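Local coordinates for protein serine-tRNA ligase (Naegleria fowleri, PDB 6BLJ) that probably attaches serine to its cognate tRNA in the cytosol, activating the amino acid with ATP through a class II synthetase core that here holds AMP, at residues Lys56-Ser68 with Leu120-Glu133. Residues are numbered along the deposited sequence; the frame is centred on the assembly and turned at random.
Sequences KLNHIKSFTGIIS and LSTYITEVHIKNSE
I60 and I129 interlock as knobs into holes where segments 56-68 and 120-133 run nearly antiparallel, their axes 9.5 Å apart and at 158°. I60 sits among I124, H128, I129 and S132; chi1 of -60° sets CG1 beside the backbone N and leaves CG2 anti to it, 3.6 Å from I129 CG1, while I60 CD1 reaches S132 OG at 3.3 Å. I129 enters the hole formed by L57, I60, K61 and T64, its side chain crossing that of T64 at about a right angle, with CD1 against OG1. I67 CD1 rests on S121 CA at 3.8 Å and touches L120 and I124. L57 CD1 packs on S132 CB at 3.8 Å and on E133 CG. At the margin, K61 NZ and E133 OE2 form a long salt bridge of 3.9 Å, and a water donates to T64 O at 2.9 Å and lies 2.6 Å from S121 OG. The pair belongs to the antiparallel helical arm that in related seryl-tRNA synthetases binds the tRNA variable arm. The connection between helices 38-76 and 114-147 packs against it: F99 stacks on F63, Y96 meets I60 and V91 of helix 89-93 meets L120; R51 of the second subunit salt-bridges E126.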
loop_
_atom_site.group_PDB
_atom_site.type_symbol
_atom_site.label_atom_id
_atom_site.label_comp_id
_atom_site.label_asym_id
_atom_site.label_seq_id
_atom_site.Cartn_x
_atom_site.Cartn_y
_atom_site.Cartn_z
ATOM N N LYS A 56 -2.416 41.664 -16.662
ATOM C CA LYS A 56 -3.544 41.616 -17.584
ATOM C C LYS A 56 -4.854 41.873 -16.851
ATOM O O LYS A 56 -5.715 42.614 -17.340
ATOM C CB LYS A 56 -3.581 40.266 -18.296
ATOM N N LEU A 57 -5.005 41.300 -15.652
ATOM C CA LEU A 57 -6.220 41.521 -14.882
ATOM C C LEU A 57 -6.398 42.998 -14.553
ATOM O O LEU A 57 -7.498 43.549 -14.696
ATOM C CB LEU A 57 -6.191 40.664 -13.618
ATOM C CG LEU A 57 -7.229 40.966 -12.543
ATOM C CD1 LEU A 57 -8.613 40.623 -13.078
ATOM C CD2 LEU A 57 -6.913 40.124 -11.305
ATOM N N ASN A 58 -5.324 43.663 -14.122
ATOM C CA ASN A 58 -5.416 45.091 -13.838
ATOM C C ASN A 58 -5.717 45.900 -15.097
ATOM O O ASN A 58 -6.404 46.924 -15.023
ATOM C CB ASN A 58 -4.139 45.555 -13.142
ATOM C CG ASN A 58 -3.990 44.929 -11.762
ATOM O OD1 ASN A 58 -4.987 44.702 -11.073
ATOM N ND2 ASN A 58 -2.759 44.616 -11.368
ATOM N N HIS A 59 -5.221 45.459 -16.256
ATOM C CA HIS A 59 -5.554 46.130 -17.512
ATOM C C HIS A 59 -7.042 46.008 -17.825
ATOM O O HIS A 59 -7.683 46.981 -18.239
ATOM C CB HIS A 59 -4.735 45.523 -18.655
ATOM C CG HIS A 59 -4.988 46.150 -19.993
ATOM N ND1 HIS A 59 -5.326 47.477 -20.145
ATOM C CD2 HIS A 59 -4.982 45.620 -21.239
ATOM C CE1 HIS A 59 -5.495 47.745 -21.428
ATOM N NE2 HIS A 59 -5.293 46.635 -22.113
ATOM N N ILE A 60 -7.616 44.823 -17.597
ATOM C CA ILE A 60 -9.041 44.635 -17.844
ATOM C C ILE A 60 -9.859 45.467 -16.865
ATOM O O ILE A 60 -10.854 46.093 -17.245
ATOM C CB ILE A 60 -9.405 43.145 -17.738
ATOM C CG1 ILE A 60 -8.621 42.315 -18.752
ATOM C CG2 ILE A 60 -10.898 42.946 -17.987
ATOM C CD1 ILE A 60 -8.711 40.809 -18.466
ATOM N N LYS A 61 -9.433 45.505 -15.594
ATOM C CA LYS A 61 -10.162 46.257 -14.576
ATOM C C LYS A 61 -10.209 47.752 -14.878
ATOM O O LYS A 61 -11.171 48.431 -14.498
ATOM C CB LYS A 61 -9.531 46.019 -13.203
ATOM C CG LYS A 61 -10.081 44.824 -12.458
ATOM C CD LYS A 61 -9.157 44.416 -11.315
ATOM C CE LYS A 61 -9.891 43.577 -10.280
ATOM N NZ LYS A 61 -8.966 42.942 -9.295
ATOM N N SER A 62 -9.199 48.282 -15.569
ATOM C CA SER A 62 -9.216 49.700 -15.902
ATOM C C SER A 62 -10.349 50.040 -16.859
ATOM O O SER A 62 -10.770 51.201 -16.917
ATOM C CB SER A 62 -7.877 50.127 -16.506
ATOM O OG SER A 62 -7.724 49.615 -17.821
ATOM N N PHE A 63 -10.808 49.058 -17.651
ATOM C CA PHE A 63 -11.926 49.273 -18.575
ATOM C C PHE A 63 -13.180 49.716 -17.835
ATOM O O PHE A 63 -13.987 50.489 -18.375
ATOM C CB PHE A 63 -12.230 47.990 -19.358
ATOM C CG PHE A 63 -11.099 47.513 -20.249
ATOM C CD1 PHE A 63 -9.973 48.293 -20.472
ATOM C CD2 PHE A 63 -11.162 46.258 -20.835
ATOM C CE1 PHE A 63 -8.947 47.843 -21.287
ATOM C CE2 PHE A 63 -10.140 45.802 -21.655
ATOM C CZ PHE A 63 -9.031 46.595 -21.880
ATOM N N THR A 64 -13.369 49.207 -16.618
ATOM C CA THR A 64 -14.528 49.564 -15.807
ATOM C C THR A 64 -14.573 51.067 -15.553
ATOM O O THR A 64 -15.601 51.719 -15.768
ATOM C CB THR A 64 -14.466 48.804 -14.479
ATOM O OG1 THR A 64 -14.469 47.399 -14.740
ATOM C CG2 THR A 64 -15.680 49.130 -13.633
ATOM N N GLY A 65 -13.450 51.631 -15.099
ATOM C CA GLY A 65 -13.391 53.054 -14.811
ATOM C C GLY A 65 -13.522 53.905 -16.059
ATOM O O GLY A 65 -14.148 54.967 -16.033
ATOM N N ILE A 66 -12.916 53.463 -17.165
ATOM C CA ILE A 66 -13.029 54.214 -18.413
ATOM C C ILE A 66 -14.490 54.317 -18.841
ATOM O O ILE A 66 -14.942 55.363 -19.322
ATOM C CB ILE A 66 -12.160 53.570 -19.508
ATOM C CG1 ILE A 66 -10.683 53.620 -19.106
ATOM C CG2 ILE A 66 -12.397 54.259 -20.854
ATOM C CD1 ILE A 66 -9.767 52.954 -20.094
ATOM N N ILE A 67 -15.264 53.250 -18.634
ATOM C CA ILE A 67 -16.665 53.286 -19.044
ATOM C C ILE A 67 -17.462 54.186 -18.104
ATOM O O ILE A 67 -18.256 55.024 -18.550
ATOM C CB ILE A 67 -17.257 51.863 -19.091
ATOM C CG1 ILE A 67 -16.618 51.027 -20.212
ATOM C CG2 ILE A 67 -18.774 51.934 -19.270
ATOM C CD1 ILE A 67 -17.007 49.541 -20.169
ATOM N N SER A 68 -17.269 54.026 -16.789
ATOM C CA SER A 68 -18.087 54.788 -15.845
ATOM C C SER A 68 -17.820 56.283 -15.952
ATOM O O SER A 68 -18.744 57.084 -15.776
ATOM C CB SER A 68 -17.840 54.304 -14.413
ATOM O OG SER A 68 -16.460 54.126 -14.173
ATOM N N LEU A 120 -21.870 46.798 -21.670
ATOM C CA LEU A 120 -20.485 46.441 -21.935
ATOM C C LEU A 120 -19.714 46.258 -20.634
ATOM O O LEU A 120 -18.933 45.309 -20.492
ATOM C CB LEU A 120 -19.846 47.513 -22.820
ATOM C CG LEU A 120 -18.351 47.415 -23.122
ATOM C CD1 LEU A 120 -18.071 46.074 -23.802
ATOM C CD2 LEU A 120 -17.898 48.584 -23.998
ATOM N N SER A 121 -19.907 47.174 -19.673
ATOM C CA SER A 121 -19.207 47.061 -18.391
ATOM C C SER A 121 -19.602 45.770 -17.675
ATOM O O SER A 121 -18.750 45.074 -17.108
ATOM C CB SER A 121 -19.493 48.286 -17.519
ATOM O OG SER A 121 -18.732 48.259 -16.317
ATOM N N THR A 122 -20.897 45.445 -17.684
ATOM C CA THR A 122 -21.368 44.196 -17.090
ATOM C C THR A 122 -20.748 42.991 -17.789
ATOM O O THR A 122 -20.286 42.047 -17.140
ATOM C CB THR A 122 -22.893 44.125 -17.192
ATOM O OG1 THR A 122 -23.478 45.159 -16.393
ATOM C CG2 THR A 122 -23.401 42.750 -16.725
ATOM N N TYR A 123 -20.721 43.021 -19.119
ATOM C CA TYR A 123 -20.110 41.946 -19.885
ATOM C C TYR A 123 -18.641 41.773 -19.516
ATOM O O TYR A 123 -18.185 40.656 -19.236
ATOM C CB TYR A 123 -20.277 42.237 -21.378
ATOM C CG TYR A 123 -19.551 41.280 -22.287
ATOM C CD1 TYR A 123 -20.081 40.034 -22.586
ATOM C CD2 TYR A 123 -18.348 41.642 -22.875
ATOM C CE1 TYR A 123 -19.413 39.158 -23.432
ATOM C CE2 TYR A 123 -17.679 40.776 -23.723
ATOM C CZ TYR A 123 -18.215 39.536 -23.996
ATOM O OH TYR A 123 -17.551 38.671 -24.835
ATOM N N ILE A 124 -17.895 42.881 -19.473
ATOM C CA ILE A 124 -16.479 42.831 -19.109
ATOM C C ILE A 124 -16.290 42.203 -17.732
ATOM O O ILE A 124 -15.410 41.357 -17.534
ATOM C CB ILE A 124 -15.867 44.245 -19.173
ATOM C CG1 ILE A 124 -15.678 44.667 -20.635
ATOM C CG2 ILE A 124 -14.548 44.289 -18.397
ATOM C CD1 ILE A 124 -15.399 46.162 -20.832
ATOM N N THR A 125 -17.124 42.593 -16.764
ATOM C CA THR A 125 -17.012 42.027 -15.420
ATOM C C THR A 125 -17.335 40.538 -15.424
ATOM O O THR A 125 -16.600 39.731 -14.846
ATOM C CB THR A 125 -17.941 42.772 -14.452
ATOM O OG1 THR A 125 -17.461 44.109 -14.252
ATOM C CG2 THR A 125 -17.998 42.046 -13.091
ATOM N N GLU A 126 -18.428 40.150 -16.084
ATOM C CA GLU A 126 -18.877 38.763 -16.000
ATOM C C GLU A 126 -18.030 37.813 -16.841
ATOM O O GLU A 126 -17.849 36.657 -16.459
ATOM C CB GLU A 126 -20.348 38.668 -16.407
ATOM C CG GLU A 126 -21.316 39.238 -15.364
ATOM C CD GLU A 126 -22.779 39.197 -15.817
ATOM O OE1 GLU A 126 -23.048 38.738 -16.947
ATOM O OE2 GLU A 126 -23.663 39.629 -15.043
ATOM N N VAL A 127 -17.515 38.259 -17.980
ATOM C CA VAL A 127 -16.852 37.371 -18.925
ATOM C C VAL A 127 -15.334 37.492 -18.853
ATOM O O VAL A 127 -14.623 36.498 -19.006
ATOM C CB VAL A 127 -17.373 37.633 -20.358
ATOM C CG1 VAL A 127 -16.598 36.816 -21.397
ATOM C CG2 VAL A 127 -18.882 37.342 -20.444
ATOM N N HIS A 128 -14.804 38.696 -18.632
ATOM C CA HIS A 128 -13.360 38.877 -18.708
ATOM C C HIS A 128 -12.690 39.015 -17.345
ATOM O O HIS A 128 -11.650 38.391 -17.105
ATOM C CB HIS A 128 -13.044 40.089 -19.583
ATOM C CG HIS A 128 -13.520 39.927 -20.987
ATOM N ND1 HIS A 128 -12.677 39.605 -22.027
ATOM C CD2 HIS A 128 -14.754 40.069 -21.531
ATOM C CE1 HIS A 128 -13.375 39.534 -23.147
ATOM N NE2 HIS A 128 -14.635 39.818 -22.875
ATOM N N ILE A 129 -13.242 39.843 -16.453
ATOM C CA ILE A 129 -12.624 40.032 -15.142
ATOM C C ILE A 129 -12.680 38.736 -14.338
ATOM O O ILE A 129 -11.670 38.288 -13.781
ATOM C CB ILE A 129 -13.297 41.194 -14.391
ATOM C CG1 ILE A 129 -12.951 42.534 -15.049
ATOM C CG2 ILE A 129 -12.878 41.203 -12.919
ATOM C CD1 ILE A 129 -13.652 43.722 -14.400
ATOM N N LYS A 130 -13.851 38.091 -14.302
ATOM C CA LYS A 130 -13.972 36.820 -13.587
ATOM C C LYS A 130 -13.047 35.761 -14.175
ATOM O O LYS A 130 -12.388 35.017 -13.433
ATOM C CB LYS A 130 -15.422 36.336 -13.617
ATOM N N ASN A 131 -12.984 35.674 -15.509
ATOM C CA ASN A 131 -12.112 34.690 -16.148
ATOM C C ASN A 131 -10.649 34.922 -15.778
ATOM O O ASN A 131 -9.915 33.970 -15.489
ATOM C CB ASN A 131 -12.291 34.725 -17.663
ATOM C CG ASN A 131 -11.516 33.625 -18.364
ATOM O OD1 ASN A 131 -11.884 32.451 -18.300
ATOM N ND2 ASN A 131 -10.433 33.999 -19.037
ATOM N N SER A 132 -10.209 36.180 -15.783
ATOM C CA SER A 132 -8.822 36.488 -15.442
ATOM C C SER A 132 -8.547 36.255 -13.961
ATOM O O SER A 132 -7.444 35.834 -13.593
ATOM C CB SER A 132 -8.487 37.928 -15.820
ATOM O OG SER A 132 -7.767 37.973 -17.034
ATOM N N GLU A 133 -9.513 36.576 -13.093
ATOM C CA GLU A 133 -9.331 36.331 -11.666
ATOM C C GLU A 133 -9.122 34.849 -11.393
ATOM O O GLU A 133 -8.290 34.475 -10.559
ATOM C CB GLU A 133 -10.523 36.863 -10.871
ATOM C CG GLU A 133 -10.340 38.295 -10.404
ATOM C CD GLU A 133 -11.610 38.905 -9.849
ATOM O OE1 GLU A 133 -12.677 38.254 -9.916
ATOM O OE2 GLU A 133 -11.537 40.043 -9.344
HETATM O O HOH W 1 -18.253 50.648 -15.515
#